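Local structure of Nitrate/nitrite binding protein NrtA (Synechocystis sp., 2G29) at residues Pro97-Gly105 / Thr352-Asn362. The protein binds nitrate as the solute-binding component of the ABC transporter complex that takes up nitrate, and probably nitrite, into the cell. Sequence-based numbering, arbitrary orientation.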
loop_
_atom_site.group_PDB
_atom_site.type_symbol
_atom_site.label_atom_id
_atom_site.label_comp_id
_atom_site.label_asym_id
_atom_site.label_seq_id
_atom_site.Cartn_x
_atom_site.Cartn_y
_atom_site.Cartn_z
ATOM N N PRO A 97 -4.883 -1.408 -5.618
ATOM C CA PRO A 97 -5.372 -1.784 -6.958
ATOM C C PRO A 97 -5.533 -3.263 -7.160
ATOM O O PRO A 97 -6.357 -3.666 -7.966
ATOM C CB PRO A 97 -4.325 -1.218 -7.939
ATOM C CG PRO A 97 -3.201 -0.745 -7.084
ATOM C CD PRO A 97 -3.653 -0.601 -5.678
ATOM N N MET A 98 -4.808 -4.073 -6.402
ATOM C CA MET A 98 -4.877 -5.514 -6.667
ATOM C C MET A 98 -6.229 -6.212 -6.576
ATOM O O MET A 98 -6.537 -7.040 -7.434
ATOM C CB MET A 98 -3.776 -6.280 -5.907
ATOM C CG MET A 98 -2.380 -5.988 -6.493
ATOM S SD MET A 98 -1.041 -6.673 -5.443
ATOM C CE MET A 98 -1.309 -8.447 -5.753
ATOM N N PRO A 99 -7.052 -5.917 -5.566
ATOM C CA PRO A 99 -8.344 -6.609 -5.539
ATOM C C PRO A 99 -9.143 -6.303 -6.812
ATOM O O PRO A 99 -9.907 -7.162 -7.294
ATOM C CB PRO A 99 -9.006 -6.048 -4.276
ATOM C CG PRO A 99 -7.821 -5.894 -3.366
ATOM C CD PRO A 99 -6.754 -5.294 -4.264
ATOM N N TYR A 100 -8.949 -5.114 -7.397
ATOM C CA TYR A 100 -9.632 -4.734 -8.619
ATOM C C TYR A 100 -9.056 -5.490 -9.823
ATOM O O TYR A 100 -9.799 -6.045 -10.626
ATOM C CB TYR A 100 -9.493 -3.224 -8.847
ATOM C CG TYR A 100 -10.387 -2.458 -7.910
ATOM C CD1 TYR A 100 -9.903 -1.915 -6.710
ATOM C CD2 TYR A 100 -11.751 -2.356 -8.186
ATOM C CE1 TYR A 100 -10.760 -1.298 -5.822
ATOM C CE2 TYR A 100 -12.625 -1.750 -7.303
ATOM C CZ TYR A 100 -12.123 -1.225 -6.126
ATOM O OH TYR A 100 -13.010 -0.652 -5.257
ATOM N N LEU A 101 -7.735 -5.509 -9.948
ATOM C CA LEU A 101 -7.116 -6.191 -11.088
ATOM C C LEU A 101 -7.378 -7.705 -11.056
ATOM O O LEU A 101 -7.480 -8.357 -12.083
ATOM C CB LEU A 101 -5.627 -5.892 -11.102
ATOM C CG LEU A 101 -5.280 -4.389 -11.210
ATOM C CD1 LEU A 101 -3.828 -4.192 -10.859
ATOM C CD2 LEU A 101 -5.553 -3.844 -12.618
ATOM N N ILE A 102 -7.481 -8.266 -9.861
ATOM C CA ILE A 102 -7.752 -9.691 -9.722
ATOM C C ILE A 102 -9.245 -9.986 -9.997
ATOM O O ILE A 102 -9.588 -10.978 -10.655
ATOM C CB ILE A 102 -7.346 -10.194 -8.314
ATOM C CG1 ILE A 102 -5.825 -10.090 -8.174
ATOM C CG2 ILE A 102 -7.819 -11.633 -8.123
ATOM C CD1 ILE A 102 -5.323 -10.318 -6.716
ATOM N N THR A 103 -10.144 -9.148 -9.495
ATOM C CA THR A 103 -11.585 -9.340 -9.737
ATOM C C THR A 103 -11.859 -9.199 -11.236
ATOM O O THR A 103 -12.584 -10.007 -11.836
ATOM C CB THR A 103 -12.411 -8.260 -9.024
ATOM O OG1 THR A 103 -12.309 -8.436 -7.594
ATOM C CG2 THR A 103 -13.841 -8.319 -9.449
ATOM N N MET A 104 -11.280 -8.164 -11.843
ATOM C CA MET A 104 -11.531 -7.930 -13.283
ATOM C C MET A 104 -10.868 -9.009 -14.105
ATOM O O MET A 104 -11.470 -9.477 -15.094
ATOM C CB MET A 104 -11.014 -6.553 -13.691
ATOM C CG MET A 104 -11.775 -5.465 -12.990
ATOM S SD MET A 104 -11.153 -3.747 -13.264
ATOM C CE MET A 104 -11.889 -3.464 -14.888
ATOM N N GLY A 105 -9.643 -9.382 -13.713
ATOM C CA GLY A 105 -8.954 -10.475 -14.374
ATOM C C GLY A 105 -7.662 -10.122 -15.083
ATOM O O GLY A 105 -6.935 -11.022 -15.506
ATOM N N THR A 352 -13.496 2.400 -18.931
ATOM C CA THR A 352 -13.941 1.389 -17.941
ATOM C C THR A 352 -14.869 2.139 -17.000
ATOM O O THR A 352 -14.582 3.277 -16.676
ATOM C CB THR A 352 -12.711 0.905 -17.061
ATOM O OG1 THR A 352 -11.969 -0.112 -17.755
ATOM C CG2 THR A 352 -13.154 0.391 -15.659
ATOM N N ASP A 353 -15.976 1.535 -16.568
ATOM C CA ASP A 353 -16.900 2.203 -15.648
ATOM C C ASP A 353 -16.293 2.028 -14.249
ATOM O O ASP A 353 -16.621 1.066 -13.529
ATOM C CB ASP A 353 -18.271 1.529 -15.729
ATOM C CG ASP A 353 -19.331 2.290 -15.014
ATOM O OD1 ASP A 353 -19.010 3.077 -14.071
ATOM O OD2 ASP A 353 -20.511 2.092 -15.365
ATOM N N THR A 354 -15.420 2.950 -13.852
ATOM C CA THR A 354 -14.747 2.823 -12.561
ATOM C C THR A 354 -15.690 2.912 -11.357
ATOM O O THR A 354 -15.505 2.180 -10.377
ATOM C CB THR A 354 -13.606 3.867 -12.401
ATOM O OG1 THR A 354 -14.136 5.190 -12.598
ATOM C CG2 THR A 354 -12.507 3.616 -13.432
ATOM N N LYS A 355 -16.688 3.795 -11.406
ATOM C CA LYS A 355 -17.620 3.916 -10.284
ATOM C C LYS A 355 -18.346 2.591 -10.079
ATOM O O LYS A 355 -18.533 2.121 -8.924
ATOM C CB LYS A 355 -18.647 5.013 -10.570
ATOM C CG LYS A 355 -17.999 6.257 -11.164
ATOM C CD LYS A 355 -19.009 7.308 -11.599
ATOM C CE LYS A 355 -19.681 6.962 -12.932
ATOM N NZ LYS A 355 -20.875 7.809 -13.168
ATOM N N ALA A 356 -18.709 1.954 -11.185
ATOM C CA ALA A 356 -19.452 0.702 -11.081
ATOM C C ALA A 356 -18.679 -0.426 -10.421
ATOM O O ALA A 356 -19.228 -1.114 -9.557
ATOM C CB ALA A 356 -19.956 0.252 -12.461
ATOM N N ILE A 357 -17.427 -0.653 -10.824
ATOM C CA ILE A 357 -16.681 -1.749 -10.224
ATOM C C ILE A 357 -16.315 -1.407 -8.788
ATOM O O ILE A 357 -16.255 -2.292 -7.938
ATOM C CB ILE A 357 -15.436 -2.173 -11.087
ATOM C CG1 ILE A 357 -14.765 -3.390 -10.443
ATOM C CG2 ILE A 357 -14.447 -1.034 -11.263
ATOM C CD1 ILE A 357 -15.638 -4.666 -10.422
ATOM N N VAL A 358 -16.087 -0.139 -8.486
ATOM C CA VAL A 358 -15.801 0.221 -7.091
ATOM C C VAL A 358 -17.039 -0.073 -6.235
ATOM O O VAL A 358 -16.898 -0.532 -5.089
ATOM C CB VAL A 358 -15.360 1.700 -7.011
ATOM C CG1 VAL A 358 -15.319 2.220 -5.555
ATOM C CG2 VAL A 358 -13.993 1.815 -7.604
ATOM N N ASP A 359 -18.252 0.131 -6.757
ATOM C CA ASP A 359 -19.430 -0.149 -5.942
ATOM C C ASP A 359 -19.599 -1.649 -5.661
ATOM O O ASP A 359 -20.329 -2.019 -4.714
ATOM C CB ASP A 359 -20.703 0.427 -6.593
ATOM C CG ASP A 359 -20.837 1.924 -6.403
ATOM O OD1 ASP A 359 -20.216 2.473 -5.483
ATOM O OD2 ASP A 359 -21.600 2.560 -7.174
ATOM N N LYS A 360 -18.948 -2.505 -6.451
ATOM C CA LYS A 360 -19.025 -3.947 -6.233
ATOM C C LYS A 360 -17.900 -4.451 -5.321
ATOM O O LYS A 360 -18.150 -5.267 -4.420
ATOM C CB LYS A 360 -18.980 -4.717 -7.565
ATOM C CG LYS A 360 -18.983 -6.256 -7.393
ATOM C CD LYS A 360 -19.173 -6.951 -8.724
ATOM C CE LYS A 360 -18.937 -8.458 -8.646
ATOM N NZ LYS A 360 -17.464 -8.758 -8.791
ATOM N N VAL A 361 -16.672 -3.974 -5.517
ATOM C CA VAL A 361 -15.529 -4.419 -4.723
ATOM C C VAL A 361 -15.352 -3.753 -3.358
ATOM O O VAL A 361 -14.994 -4.412 -2.385
ATOM C CB VAL A 361 -14.250 -4.224 -5.571
ATOM C CG1 VAL A 361 -12.964 -4.498 -4.763
ATOM C CG2 VAL A 361 -14.325 -5.137 -6.795
ATOM N N ASN A 362 -15.588 -2.452 -3.306
ATOM C CA ASN A 362 -15.415 -1.705 -2.069
ATOM C C ASN A 362 -16.558 -1.994 -1.103
ATOM O O ASN A 362 -17.721 -1.812 -1.444
ATOM C CB ASN A 362 -15.320 -0.195 -2.391
ATOM C CG ASN A 362 -15.123 0.645 -1.154
ATOM O OD1 ASN A 362 -16.024 0.737 -0.301
ATOM N ND2 ASN A 362 -13.943 1.262 -1.034
#
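Tyr-100 reaches across to the last turn of helix 354-361 and lays one ring face against Val-361. CG1 of Val-361 stands 3.9 Å from the ring centroid, a CH-pi contact displaced toward the rim on the hydroxyl side. Val-361 CB closes to 3.4 Å from Tyr-100 CE2. Around the ring's edge lie the backbone carbonyl of Ile-357 and CA of Val-358, while Ile-357 CG1, set anti to the backbone N (chi1 -176°), meets Tyr-100 CD2 at 3.9 Å. The phenol oxygen passes Val-358 CG2 at 3.5 Å and hydrogen bonds with Asp-335 OD2 of helix 332-344; the same oxygen takes Asn-362 ND2, joining the ring to the residue just after helix 354-361. The axes of the two helical segments make an angle of 100° and approach to 10.8 Å. Helix 97-104 follows strand 91-95 of one of the two mixed five-stranded sheets in this two-domain periplasmic binding protein, and the side chain of Pro-99, whose CB touches Val-361 CG1, lies about 8 Å from that of nitrate-binding Trp-73. Packing thins toward the more exposed flank. Thr-103 OG1 donates a hydrogen bond to Pro-99 O (2.7 Å) within its own helix and is also hydrogen-bonded to Met-115 N; its methyl faces Ile-357 CD1 and the end of Lys-360, whereas Met-104 CE and Thr-352 CG2 meet tip to tip at 4.1 Å.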